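Side-chain contacts in conserved hypothetical protein (Thermoplasma acidophilum DSM 1728, PDB 1Q7H), which is of unknown function but, carrying a pre-PUA region followed by a PUA domain, probably binds RNA and may act in translation initiation: residues 10-15 / 29-34; 16-21 / 54-59; 71-76 / 87-92; 105-110 / 136-141. One frame throughout, in Å; residues are numbered along the deposited sequence.

Contact 1: 10-15 / 29-34; sequences KEAKRI and ESLEVA
Leu31 lays its CD1 methyl against the side of helix 9-20, overlapping Ile15 and the Ala12 methyl one helical turn earlier. This is helix-on-sheet packing in the N-terminal DUF1947 (pre-PUA) region, where the long helix lies over an antiparallel sheet that includes strand 32-35. Leu31 sits just ahead of that strand, with its side chain turned to the helix. A chi1 of -49° sets its CG beside the backbone N, from where one branch, CD1, reaches the helix and makes all the close contacts. At Ile15 the methyl meets the branch point, 3.8 Å from CB, so it rests at the root of the side chain; CG2 is 4.0 Å from the same methyl. Ala12 offers its CB at 4.1 Å from Leu31 CD1, and this short side chain lets the backbones approach to 6.3 Å between Ala12 CA and Leu31 CA. Ile7 and Ile44 also touch Leu31, so the apolar cluster continues into the sheet. The polar end of Glu29 leads away from the helix and is bound by the hydroxyl of Tyr65, while the indole NE1 of Trp16 bonds to the Glu29 carbonyl. Farther along, Ile15 CD1 lies over one face of the neighbouring Arg14 guanidinium, 3.7 Å from its plane and offset toward the rim.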
loop_
_atom_site.group_PDB
_atom_site.type_symbol
_atom_site.label_atom_id
_atom_site.label_comp_id
_atom_site.label_asym_id
_atom_site.label_seq_id
_atom_site.Cartn_x
_atom_site.Cartn_y
_atom_site.Cartn_z
ATOM N N LYS A 10 19.781 12.493 4.660
ATOM C CA LYS A 10 18.677 13.316 5.143
ATOM C C LYS A 10 17.424 13.183 4.289
ATOM O O LYS A 10 16.310 13.224 4.805
ATOM C CB LYS A 10 19.109 14.783 5.244
ATOM C CG LYS A 10 20.133 15.018 6.348
ATOM C CD LYS A 10 20.604 16.469 6.427
ATOM C CE LYS A 10 19.485 17.416 6.822
ATOM N NZ LYS A 10 20.005 18.799 7.034
ATOM N N GLU A 11 17.597 13.022 2.983
ATOM C CA GLU A 11 16.452 12.862 2.101
ATOM C C GLU A 11 15.784 11.517 2.406
ATOM O O GLU A 11 14.569 11.437 2.526
ATOM C CB GLU A 11 16.900 12.908 0.637
ATOM C CG GLU A 11 17.405 14.269 0.192
ATOM C CD GLU A 11 16.284 15.227 -0.186
ATOM O OE1 GLU A 11 15.101 14.902 0.044
ATOM O OE2 GLU A 11 16.591 16.313 -0.714
ATOM N N ALA A 12 16.591 10.469 2.539
ATOM C CA ALA A 12 16.077 9.137 2.831
ATOM C C ALA A 12 15.294 9.142 4.134
ATOM O O ALA A 12 14.197 8.594 4.216
ATOM C CB ALA A 12 17.225 8.139 2.924
ATOM N N LYS A 13 15.858 9.780 5.152
ATOM C CA LYS A 13 15.217 9.838 6.456
ATOM C C LYS A 13 13.767 10.291 6.365
ATOM O O LYS A 13 12.908 9.771 7.076
ATOM C CB LYS A 13 15.999 10.767 7.386
ATOM C CG LYS A 13 15.523 10.751 8.826
ATOM C CD LYS A 13 16.344 11.714 9.667
ATOM C CE LYS A 13 15.862 11.766 11.109
ATOM N NZ LYS A 13 16.012 10.451 11.798
ATOM N N ARG A 14 13.486 11.253 5.495
ATOM C CA ARG A 14 12.120 11.740 5.354
ATOM C C ARG A 14 11.193 10.613 4.904
ATOM O O ARG A 14 10.066 10.487 5.385
ATOM C CB ARG A 14 12.054 12.881 4.336
ATOM C CG ARG A 14 10.641 13.410 4.123
ATOM C CD ARG A 14 10.612 14.571 3.155
ATOM N NE ARG A 14 10.867 14.160 1.780
ATOM C CZ ARG A 14 9.922 13.790 0.925
ATOM N NH1 ARG A 14 8.648 13.781 1.306
ATOM N NH2 ARG A 14 10.250 13.440 -0.312
ATOM N N ILE A 15 11.669 9.801 3.971
ATOM C CA ILE A 15 10.873 8.698 3.468
ATOM C C ILE A 15 10.731 7.615 4.535
ATOM O O ILE A 15 9.665 7.020 4.668
ATOM C CB ILE A 15 11.502 8.101 2.195
ATOM C CG1 ILE A 15 11.724 9.210 1.163
ATOM C CG2 ILE A 15 10.601 7.040 1.616
ATOM C CD1 ILE A 15 10.465 9.949 0.782
ATOM N N GLU A 29 17.796 2.218 5.378
ATOM C CA GLU A 29 17.908 1.727 4.004
ATOM C C GLU A 29 18.227 2.881 3.047
ATOM O O GLU A 29 17.574 3.925 3.084
ATOM C CB GLU A 29 16.595 1.068 3.582
ATOM C CG GLU A 29 16.096 0.001 4.549
ATOM C CD GLU A 29 16.423 -1.417 4.102
ATOM O OE1 GLU A 29 17.134 -1.586 3.086
ATOM O OE2 GLU A 29 15.959 -2.367 4.777
ATOM N N SER A 30 19.236 2.711 2.200
ATOM C CA SER A 30 19.568 3.769 1.256
ATOM C C SER A 30 18.602 3.647 0.093
ATOM O O SER A 30 18.215 2.545 -0.285
ATOM C CB SER A 30 21.024 3.656 0.783
ATOM O OG SER A 30 21.276 2.421 0.152
ATOM N N LEU A 31 18.220 4.784 -0.475
ATOM C CA LEU A 31 17.247 4.805 -1.558
ATOM C C LEU A 31 17.690 5.490 -2.850
ATOM O O LEU A 31 18.468 6.442 -2.826
ATOM C CB LEU A 31 15.978 5.507 -1.056
ATOM C CG LEU A 31 15.394 5.051 0.289
ATOM C CD1 LEU A 31 14.357 6.050 0.775
ATOM C CD2 LEU A 31 14.769 3.665 0.136
ATOM N N GLU A 32 17.187 4.996 -3.978
ATOM C CA GLU A 32 17.460 5.614 -5.267
ATOM C C GLU A 32 16.121 6.183 -5.689
ATOM O O GLU A 32 15.084 5.567 -5.450
ATOM C CB GLU A 32 17.892 4.604 -6.315
ATOM C CG GLU A 32 19.152 3.860 -6.006
ATOM C CD GLU A 32 19.519 2.940 -7.140
ATOM O OE1 GLU A 32 20.151 3.409 -8.113
ATOM O OE2 GLU A 32 19.148 1.752 -7.071
ATOM N N VAL A 33 16.128 7.353 -6.307
ATOM C CA VAL A 33 14.884 7.960 -6.731
ATOM C C VAL A 33 14.866 8.094 -8.247
ATOM O O VAL A 33 15.909 8.243 -8.872
ATOM C CB VAL A 33 14.704 9.346 -6.067
ATOM C CG1 VAL A 33 15.755 10.323 -6.593
ATOM C CG2 VAL A 33 13.293 9.856 -6.303
ATOM N N ALA A 34 13.676 8.021 -8.833
ATOM C CA ALA A 34 13.512 8.146 -10.274
ATOM C C ALA A 34 12.213 8.903 -10.528
ATOM O O ALA A 34 11.326 8.907 -9.676
ATOM C CB ALA A 34 13.465 6.766 -10.914
#

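Contact 2: 16-21 / 54-59; sequences WEQMSR and GDLIPS. Unlike the reference sequence in segment 16-21: Gln18 (reference Ala), Ser20 (reference Ala).
Helix 16-20 and strand 56-58 pass at a steep 68° between their N-to-C directions, with the axes of these short segments 9.5 Å apart at closest approach. Gln18 and the selenomethionine Met19, consecutive on the helix, bridge the gap. Gln18 uses its aliphatic part: Leu56 CD1 presses on Gln18 CG at 3.4 Å, a close carbon pair, and the two side chains cross at about a right angle. The same Leu56 methyl is 3.7 Å from Gln18 CB. Met19 meets the root of Leu56, at CB, and reaches farther along the strand to Pro58. Its chain bends at chi2 (-59°) and again at chi3, which swings the selenium and its methyl over the strand. SE meets Pro58 CB at 3.8 Å, and CE lies 4.0 Å from Leu56 CB, also near the carbonyl oxygen of that residue. Leu56 and Pro58, alternate residues of the strand, thus face the helix, whereas Ile57 between them points the other way, toward Met106 and Ile141 of the PUA domain. The contact packs the helix on an outermost strand of the five-stranded pre-PUA sheet, with Val50 of the adjacent strand touching both Met19 and Leu56. Just beyond, Ser59 caps the following helix 60-65 through its OG. Across the two segments the interaction is purely apolar, implying that shape fit and burial, centred on Met19 and Leu56, hold helix and strand together here, without directional polar bonds.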
loop_
_atom_site.group_PDB
_atom_site.type_symbol
_atom_site.label_atom_id
_atom_site.label_comp_id
_atom_site.label_asym_id
_atom_site.label_seq_id
_atom_site.Cartn_x
_atom_site.Cartn_y
_atom_site.Cartn_z
ATOM N N TRP A 16 11.789 7.369 5.306
ATOM C CA TRP A 16 11.715 6.356 6.359
ATOM C C TRP A 16 10.647 6.748 7.368
ATOM O O TRP A 16 9.848 5.912 7.811
ATOM C CB TRP A 16 13.041 6.217 7.116
ATOM C CG TRP A 16 14.240 5.922 6.268
ATOM C CD1 TRP A 16 14.257 5.353 5.026
ATOM C CD2 TRP A 16 15.608 6.163 6.619
ATOM N NE1 TRP A 16 15.555 5.229 4.580
ATOM C CE2 TRP A 16 16.402 5.720 5.538
ATOM C CE3 TRP A 16 16.238 6.718 7.741
ATOM C CZ2 TRP A 16 17.792 5.811 5.548
ATOM C CZ3 TRP A 16 17.623 6.811 7.751
ATOM C CH2 TRP A 16 18.385 6.360 6.661
ATOM N N GLU A 17 10.648 8.024 7.737
ATOM C CA GLU A 17 9.697 8.540 8.704
ATOM C C GLU A 17 8.272 8.477 8.179
ATOM O O GLU A 17 7.352 8.187 8.926
ATOM C CB GLU A 17 10.056 9.975 9.088
ATOM C CG GLU A 17 11.453 10.135 9.649
ATOM C CD GLU A 17 11.795 11.588 9.957
ATOM O OE1 GLU A 17 11.393 12.476 9.169
ATOM O OE2 GLU A 17 12.475 11.841 10.977
ATOM N N GLN A 18 8.081 8.753 6.896
ATOM C CA GLN A 18 6.741 8.680 6.320
ATOM C C GLN A 18 6.205 7.247 6.395
ATOM O O GLN A 18 5.049 7.026 6.744
ATOM C CB GLN A 18 6.758 9.134 4.863
ATOM C CG GLN A 18 6.831 10.639 4.713
ATOM C CD GLN A 18 5.536 11.323 5.105
ATOM O OE1 GLN A 18 5.513 12.526 5.348
ATOM N NE2 GLN A 18 4.448 10.561 5.152
HETATM N N MSE A 19 7.051 6.281 6.055
HETATM C CA MSE A 19 6.656 4.882 6.087
HETATM C C MSE A 19 6.490 4.362 7.516
HETATM O O MSE A 19 5.665 3.480 7.768
HETATM C CB MSE A 19 7.680 4.041 5.329
HETATM C CG MSE A 19 7.689 4.301 3.831
HETATM SE SE MSE A 19 5.959 3.959 2.979
HETATM C CE MSE A 19 5.239 5.763 2.991
ATOM N N SER A 20 7.268 4.905 8.450
ATOM C CA SER A 20 7.184 4.496 9.853
ATOM C C SER A 20 5.808 4.848 10.429
ATOM O O SER A 20 5.384 4.300 11.442
ATOM C CB SER A 20 8.286 5.173 10.682
ATOM O OG SER A 20 8.319 4.665 12.015
ATOM N N ARG A 21 5.106 5.763 9.776
ATOM C CA ARG A 21 3.774 6.145 10.228
ATOM C C ARG A 21 2.841 4.946 10.187
ATOM O O ARG A 21 1.868 4.880 10.934
ATOM C CB ARG A 21 3.194 7.232 9.326
ATOM C CG ARG A 21 3.781 8.624 9.524
ATOM C CD ARG A 21 3.085 9.590 8.586
ATOM N NE ARG A 21 1.643 9.343 8.574
ATOM C CZ ARG A 21 0.822 9.727 7.603
ATOM N NH1 ARG A 21 1.296 10.386 6.553
ATOM N NH2 ARG A 21 -0.472 9.443 7.677
ATOM N N GLY A 54 0.825 11.764 -5.468
ATOM C CA GLY A 54 -0.177 12.448 -4.674
ATOM C C GLY A 54 0.339 12.280 -3.264
ATOM O O GLY A 54 0.980 13.177 -2.709
ATOM N N ASP A 55 0.075 11.115 -2.685
ATOM C CA ASP A 55 0.565 10.806 -1.350
ATOM C C ASP A 55 1.710 9.821 -1.549
ATOM O O ASP A 55 1.912 9.321 -2.657
ATOM C CB ASP A 55 -0.519 10.126 -0.504
ATOM C CG ASP A 55 -1.729 11.005 -0.276
ATOM O OD1 ASP A 55 -1.556 12.146 0.207
ATOM O OD2 ASP A 55 -2.857 10.548 -0.571
ATOM N N LEU A 56 2.468 9.560 -0.491
ATOM C CA LEU A 56 3.540 8.588 -0.579
ATOM C C LEU A 56 2.871 7.240 -0.343
ATOM O O LEU A 56 2.264 7.007 0.699
ATOM C CB LEU A 56 4.607 8.845 0.476
ATOM C CG LEU A 56 5.572 9.983 0.169
ATOM C CD1 LEU A 56 6.445 10.229 1.372
ATOM C CD2 LEU A 56 6.418 9.627 -1.046
ATOM N N ILE A 57 2.996 6.364 -1.328
ATOM C CA ILE A 57 2.389 5.043 -1.306
ATOM C C ILE A 57 3.435 3.935 -1.285
ATOM O O ILE A 57 4.340 3.920 -2.119
ATOM C CB ILE A 57 1.524 4.864 -2.584
ATOM C CG1 ILE A 57 0.412 5.919 -2.611
ATOM C CG2 ILE A 57 0.960 3.466 -2.662
ATOM C CD1 ILE A 57 -0.352 5.953 -3.921
ATOM N N PRO A 58 3.344 2.999 -0.322
ATOM C CA PRO A 58 4.334 1.908 -0.295
ATOM C C PRO A 58 3.957 0.976 -1.438
ATOM O O PRO A 58 2.778 0.851 -1.759
ATOM C CB PRO A 58 4.091 1.258 1.062
ATOM C CG PRO A 58 2.586 1.469 1.261
ATOM C CD PRO A 58 2.430 2.914 0.832
ATOM N N SER A 59 4.933 0.341 -2.069
ATOM C CA SER A 59 4.625 -0.579 -3.153
ATOM C C SER A 59 4.228 -1.917 -2.535
ATOM O O SER A 59 4.463 -2.150 -1.353
ATOM C CB SER A 59 5.847 -0.792 -4.049
ATOM O OG SER A 59 6.786 -1.635 -3.414
#

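Contact 3: 71-76 / 87-92; sequences NIVTVD and SDLFAP
Leu89 meets Val73 and Val75 through apolar contacts, each of its two methyls playing a part. CD1 approaches Val75 CG1 at 3.6 Å, the nearest carbon pair across these segments, and the side chains meet at a slant. CD2 lies 4.0 Å from Val73 CG1 and just as far from Val75 CG1, so Leu89 straddles two alternate residues of strand 72-75. The Val73 and Leu89 side chains run alongside one another, pointing opposite ways. Leu89 has its CG anti to the backbone N (chi1 171°), extending the isobutyl group toward the valines. Both segments belong to the PUA domain, whose mixed sheet has strand 89-90 at one edge and strand 72-75 well across it. This sheet curls into the beta pseudo-barrel of PUA domains, and these side chains meet inside it, where Ile107 and Val109 also touch Val73 and Val75 respectively. The polar contacts lie at the far end. Asp76 OD2 and the carbonyl oxygen of Pro92 are 3.9 Å apart and are joined through a water that donates to both, 3.1 Å from Asp76 OD2 and 3.1 Å from Pro92 O. The other carboxylate oxygen of Asp76, OD1, accepts a hydrogen bond from the backbone N of Ala79. Within segment 87-92, Ser87 OG donates to Asp88 O over 2.8 Å, arriving in the carbonyl plane on a lone pair.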
loop_
_atom_site.group_PDB
_atom_site.type_symbol
_atom_site.label_atom_id
_atom_site.label_comp_id
_atom_site.label_asym_id
_atom_site.label_seq_id
_atom_site.Cartn_x
_atom_site.Cartn_y
_atom_site.Cartn_z
ATOM N N ASN A 71 -3.587 -0.527 9.919
ATOM C CA ASN A 71 -4.422 -0.323 8.745
ATOM C C ASN A 71 -4.440 -1.497 7.796
ATOM O O ASN A 71 -4.554 -1.319 6.591
ATOM C CB ASN A 71 -3.981 0.940 8.009
ATOM C CG ASN A 71 -4.192 2.194 8.842
ATOM O OD1 ASN A 71 -4.464 2.111 10.038
ATOM N ND2 ASN A 71 -4.061 3.356 8.216
ATOM N N ILE A 72 -4.345 -2.696 8.349
ATOM C CA ILE A 72 -4.356 -3.901 7.541
ATOM C C ILE A 72 -5.777 -4.426 7.339
ATOM O O ILE A 72 -6.601 -4.395 8.250
ATOM C CB ILE A 72 -3.507 -5.002 8.195
ATOM C CG1 ILE A 72 -2.041 -4.585 8.224
ATOM C CG2 ILE A 72 -3.643 -6.295 7.426
ATOM C CD1 ILE A 72 -1.202 -5.462 9.143
ATOM N N VAL A 73 -6.048 -4.905 6.132
ATOM C CA VAL A 73 -7.350 -5.453 5.781
ATOM C C VAL A 73 -7.119 -6.785 5.096
ATOM O O VAL A 73 -6.376 -6.867 4.120
ATOM C CB VAL A 73 -8.102 -4.524 4.806
ATOM C CG1 VAL A 73 -9.447 -5.115 4.457
ATOM C CG2 VAL A 73 -8.266 -3.147 5.432
ATOM N N THR A 74 -7.742 -7.832 5.620
ATOM C CA THR A 74 -7.596 -9.165 5.058
ATOM C C THR A 74 -8.834 -9.548 4.262
ATOM O O THR A 74 -9.956 -9.442 4.757
ATOM C CB THR A 74 -7.365 -10.188 6.169
ATOM O OG1 THR A 74 -6.222 -9.786 6.921
ATOM C CG2 THR A 74 -7.127 -11.594 5.586
ATOM N N VAL A 75 -8.622 -9.992 3.027
ATOM C CA VAL A 75 -9.724 -10.378 2.158
ATOM C C VAL A 75 -9.726 -11.880 1.890
ATOM O O VAL A 75 -8.709 -12.551 2.084
ATOM C CB VAL A 75 -9.664 -9.593 0.831
ATOM C CG1 VAL A 75 -9.654 -8.083 1.132
ATOM C CG2 VAL A 75 -8.430 -9.984 0.037
ATOM N N ASP A 76 -10.866 -12.413 1.451
ATOM C CA ASP A 76 -10.950 -13.842 1.208
ATOM C C ASP A 76 -10.454 -14.244 -0.169
ATOM O O ASP A 76 -10.095 -13.409 -0.983
ATOM C CB ASP A 76 -12.384 -14.373 1.450
ATOM C CG ASP A 76 -13.426 -13.772 0.501
ATOM O OD1 ASP A 76 -13.091 -13.410 -0.638
ATOM O OD2 ASP A 76 -14.606 -13.680 0.902
ATOM N N SER A 87 -9.602 -3.880 -8.791
ATOM C CA SER A 87 -11.017 -3.724 -8.491
ATOM C C SER A 87 -11.200 -3.057 -7.134
ATOM O O SER A 87 -10.340 -3.189 -6.264
ATOM C CB SER A 87 -11.676 -5.093 -8.433
ATOM O OG SER A 87 -12.881 -5.013 -7.717
ATOM N N ASP A 88 -12.310 -2.343 -6.952
ATOM C CA ASP A 88 -12.597 -1.733 -5.659
ATOM C C ASP A 88 -12.792 -2.915 -4.705
ATOM O O ASP A 88 -13.047 -4.038 -5.140
ATOM C CB ASP A 88 -13.905 -0.928 -5.671
ATOM C CG ASP A 88 -13.833 0.332 -6.521
ATOM O OD1 ASP A 88 -12.814 1.060 -6.473
ATOM O OD2 ASP A 88 -14.830 0.608 -7.222
ATOM N N LEU A 89 -12.694 -2.658 -3.408
ATOM C CA LEU A 89 -12.864 -3.705 -2.415
ATOM C C LEU A 89 -14.229 -3.572 -1.749
ATOM O O LEU A 89 -14.543 -2.535 -1.167
ATOM C CB LEU A 89 -11.750 -3.607 -1.362
ATOM C CG LEU A 89 -11.872 -4.491 -0.116
ATOM C CD1 LEU A 89 -11.961 -5.949 -0.523
ATOM C CD2 LEU A 89 -10.681 -4.241 0.805
ATOM N N PHE A 90 -15.031 -4.626 -1.831
ATOM C CA PHE A 90 -16.364 -4.621 -1.246
ATOM C C PHE A 90 -16.398 -5.378 0.074
ATOM O O PHE A 90 -15.744 -6.404 0.230
ATOM C CB PHE A 90 -17.351 -5.185 -2.264
ATOM C CG PHE A 90 -17.483 -4.320 -3.491
ATOM C CD1 PHE A 90 -18.303 -3.202 -3.478
ATOM C CD2 PHE A 90 -16.700 -4.558 -4.614
ATOM C CE1 PHE A 90 -18.338 -2.322 -4.565
ATOM C CE2 PHE A 90 -16.727 -3.682 -5.707
ATOM C CZ PHE A 90 -17.549 -2.561 -5.675
ATOM N N ALA A 91 -17.167 -4.854 1.023
ATOM C CA ALA A 91 -17.265 -5.419 2.364
ATOM C C ALA A 91 -17.461 -6.929 2.501
ATOM O O ALA A 91 -16.864 -7.548 3.381
ATOM C CB ALA A 91 -18.350 -4.684 3.149
ATOM N N PRO A 92 -18.296 -7.543 1.647
ATOM C CA PRO A 92 -18.532 -8.990 1.726
ATOM C C PRO A 92 -17.265 -9.828 1.599
ATOM O O PRO A 92 -17.218 -10.974 2.054
ATOM C CB PRO A 92 -19.485 -9.252 0.562
ATOM C CG PRO A 92 -20.190 -7.960 0.398
ATOM C CD PRO A 92 -19.087 -6.953 0.554
HETATM O O HOH W 1 -15.563 -13.004 3.783
#

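Contact 4: 105-110 / 136-141; sequences DMIFVK and KAARII
Ile107 places CG1 between its backbone N and carbonyl carbon (chi1 62°), and an extended chi2 of 165° then carries CD1 outward to the methyl of Ala138. The two carbons, Ile107 CD1 and Ala138 CB, are 3.4 Å apart, closer than two methyls normally sit. Around this pair the touching is looser. Val109 CG2 stands 4.4 Å from Ile140 CD1, and the selenomethionine Met106, with chi1 and chi2 both extended, brings its CE to 4.5 Å from Ile141 CD1. The strands belong to the mixed sheet of the PUA domain, separated within it by strand 116-122, yet they cross at 85° with axes 8.7 Å apart, because the sheet curls and brings their side chains face to face across its interior. A classic beta bulge, in which Ala137 and Ala138 both face Leu89, interrupts strand 136-142 at this level. From the intervening strand 116-122, Ile117 touches Val109 and Val119 touches Met106. On the outer surface Arg139 turns its CB away from strand 106-110, and its NH1 forms a salt bridge with Glu123 OE1.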
loop_
_atom_site.group_PDB
_atom_site.type_symbol
_atom_site.label_atom_id
_atom_site.label_comp_id
_atom_site.label_asym_id
_atom_site.label_seq_id
_atom_site.Cartn_x
_atom_site.Cartn_y
_atom_site.Cartn_z
ATOM N N ASP A 105 -8.458 6.782 5.505
ATOM C CA ASP A 105 -7.156 6.201 5.824
ATOM C C ASP A 105 -6.626 5.363 4.658
ATOM O O ASP A 105 -7.390 4.805 3.866
ATOM C CB ASP A 105 -7.242 5.253 7.030
ATOM C CG ASP A 105 -7.601 5.953 8.321
ATOM O OD1 ASP A 105 -7.466 7.188 8.389
ATOM O OD2 ASP A 105 -8.007 5.253 9.276
HETATM N N MSE A 106 -5.311 5.268 4.560
HETATM C CA MSE A 106 -4.702 4.427 3.541
HETATM C C MSE A 106 -4.747 3.032 4.178
HETATM O O MSE A 106 -4.460 2.889 5.369
HETATM C CB MSE A 106 -3.248 4.839 3.307
HETATM C CG MSE A 106 -2.580 4.121 2.153
HETATM SE SE MSE A 106 -0.771 4.794 1.852
HETATM C CE MSE A 106 -1.201 6.497 1.051
ATOM N N ILE A 107 -5.130 2.017 3.409
ATOM C CA ILE A 107 -5.173 0.663 3.941
ATOM C C ILE A 107 -4.286 -0.261 3.126
ATOM O O ILE A 107 -4.014 -0.019 1.948
ATOM C CB ILE A 107 -6.609 0.086 3.972
ATOM C CG1 ILE A 107 -7.177 -0.008 2.554
ATOM C CG2 ILE A 107 -7.481 0.952 4.865
ATOM C CD1 ILE A 107 -8.406 -0.872 2.444
ATOM N N PHE A 108 -3.846 -1.333 3.769
ATOM C CA PHE A 108 -2.960 -2.295 3.150
ATOM C C PHE A 108 -3.675 -3.628 3.133
ATOM O O PHE A 108 -3.933 -4.222 4.175
ATOM C CB PHE A 108 -1.666 -2.316 3.959
ATOM C CG PHE A 108 -1.121 -0.940 4.196
ATOM C CD1 PHE A 108 -0.745 -0.145 3.121
ATOM C CD2 PHE A 108 -1.078 -0.399 5.475
ATOM C CE1 PHE A 108 -0.338 1.180 3.311
ATOM C CE2 PHE A 108 -0.676 0.920 5.681
ATOM C CZ PHE A 108 -0.303 1.715 4.597
ATOM N N VAL A 109 -3.999 -4.071 1.924
ATOM C CA VAL A 109 -4.753 -5.285 1.688
ATOM C C VAL A 109 -3.912 -6.537 1.583
ATOM O O VAL A 109 -2.971 -6.595 0.802
ATOM C CB VAL A 109 -5.571 -5.156 0.383
ATOM C CG1 VAL A 109 -6.481 -6.366 0.216
ATOM C CG2 VAL A 109 -6.362 -3.853 0.399
ATOM N N LYS A 110 -4.273 -7.554 2.357
ATOM C CA LYS A 110 -3.536 -8.803 2.314
ATOM C C LYS A 110 -4.434 -10.004 2.066
ATOM O O LYS A 110 -5.626 -9.997 2.373
ATOM C CB LYS A 110 -2.769 -9.027 3.618
ATOM C CG LYS A 110 -3.644 -9.018 4.843
ATOM C CD LYS A 110 -2.871 -9.446 6.085
ATOM C CE LYS A 110 -2.775 -10.950 6.187
ATOM N NZ LYS A 110 -2.189 -11.392 7.481
ATOM N N LYS A 136 -19.044 -0.490 -0.489
ATOM C CA LYS A 136 -17.675 -0.380 -0.968
ATOM C C LYS A 136 -16.799 0.001 0.216
ATOM O O LYS A 136 -16.885 1.112 0.734
ATOM C CB LYS A 136 -17.572 0.695 -2.051
ATOM C CG LYS A 136 -16.167 0.842 -2.627
ATOM C CD LYS A 136 -16.096 1.914 -3.698
ATOM C CE LYS A 136 -16.906 1.531 -4.930
ATOM N NZ LYS A 136 -16.754 2.533 -6.029
ATOM N N ALA A 137 -15.956 -0.926 0.648
ATOM C CA ALA A 137 -15.073 -0.683 1.786
ATOM C C ALA A 137 -13.863 0.185 1.431
ATOM O O ALA A 137 -13.400 0.983 2.249
ATOM C CB ALA A 137 -14.606 -2.016 2.372
ATOM N N ALA A 138 -13.356 0.043 0.210
ATOM C CA ALA A 138 -12.194 0.826 -0.202
ATOM C C ALA A 138 -11.995 0.853 -1.699
ATOM O O ALA A 138 -12.508 0.001 -2.422
ATOM C CB ALA A 138 -10.940 0.253 0.446
ATOM N N ARG A 139 -11.263 1.856 -2.166
ATOM C CA ARG A 139 -10.921 1.920 -3.574
ATOM C C ARG A 139 -9.443 1.543 -3.580
ATOM O O ARG A 139 -8.706 1.940 -2.676
ATOM C CB ARG A 139 -11.119 3.328 -4.139
ATOM C CG ARG A 139 -10.233 4.412 -3.551
ATOM C CD ARG A 139 -10.398 5.726 -4.339
ATOM N NE ARG A 139 -9.676 6.842 -3.724
ATOM C CZ ARG A 139 -10.058 7.452 -2.605
ATOM N NH1 ARG A 139 -11.162 7.064 -1.974
ATOM N NH2 ARG A 139 -9.321 8.433 -2.094
ATOM N N ILE A 140 -9.013 0.753 -4.560
ATOM C CA ILE A 140 -7.603 0.345 -4.640
ATOM C C ILE A 140 -6.784 1.362 -5.434
ATOM O O ILE A 140 -7.135 1.702 -6.565
ATOM C CB ILE A 140 -7.455 -1.059 -5.287
ATOM C CG1 ILE A 140 -7.510 -2.159 -4.220
ATOM C CG2 ILE A 140 -6.093 -1.187 -5.952
ATOM C CD1 ILE A 140 -8.324 -1.851 -3.027
ATOM N N ILE A 141 -5.691 1.841 -4.843
ATOM C CA ILE A 141 -4.851 2.835 -5.507
ATOM C C ILE A 141 -3.518 2.287 -6.022
ATOM O O ILE A 141 -2.796 2.972 -6.753
ATOM C CB ILE A 141 -4.577 4.048 -4.592
ATOM C CG1 ILE A 141 -3.848 3.601 -3.324
ATOM C CG2 ILE A 141 -5.891 4.740 -4.234
ATOM C CD1 ILE A 141 -3.483 4.754 -2.409
#

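In the fold
Contacts 1 and 2 lie along one helix, 9-20, in the pre-PUA region, with centres 11 Å apart; Ile15 CD1 and Leu56 CD1, 4.1 Å apart, join their apolar clusters. Contacts 3 and 4 share the PUA sheet, only 7 Å between centres, and are stitched by backbone pairs such as Leu89 N to Ala138 O at 2.8 Å. Between the two halves, contact 2 touches contact 4: Pro58 CG is 3.6 Å from Phe108 CE1, and Ile57 CD1 is 3.7 Å from Ile141 CD1. Contact 1 stands 30 Å from contact 3, centre to centre. The bound zinc ion is remote, about 12 Å from the Leu89 side chain and 11 Å from that of Ile140.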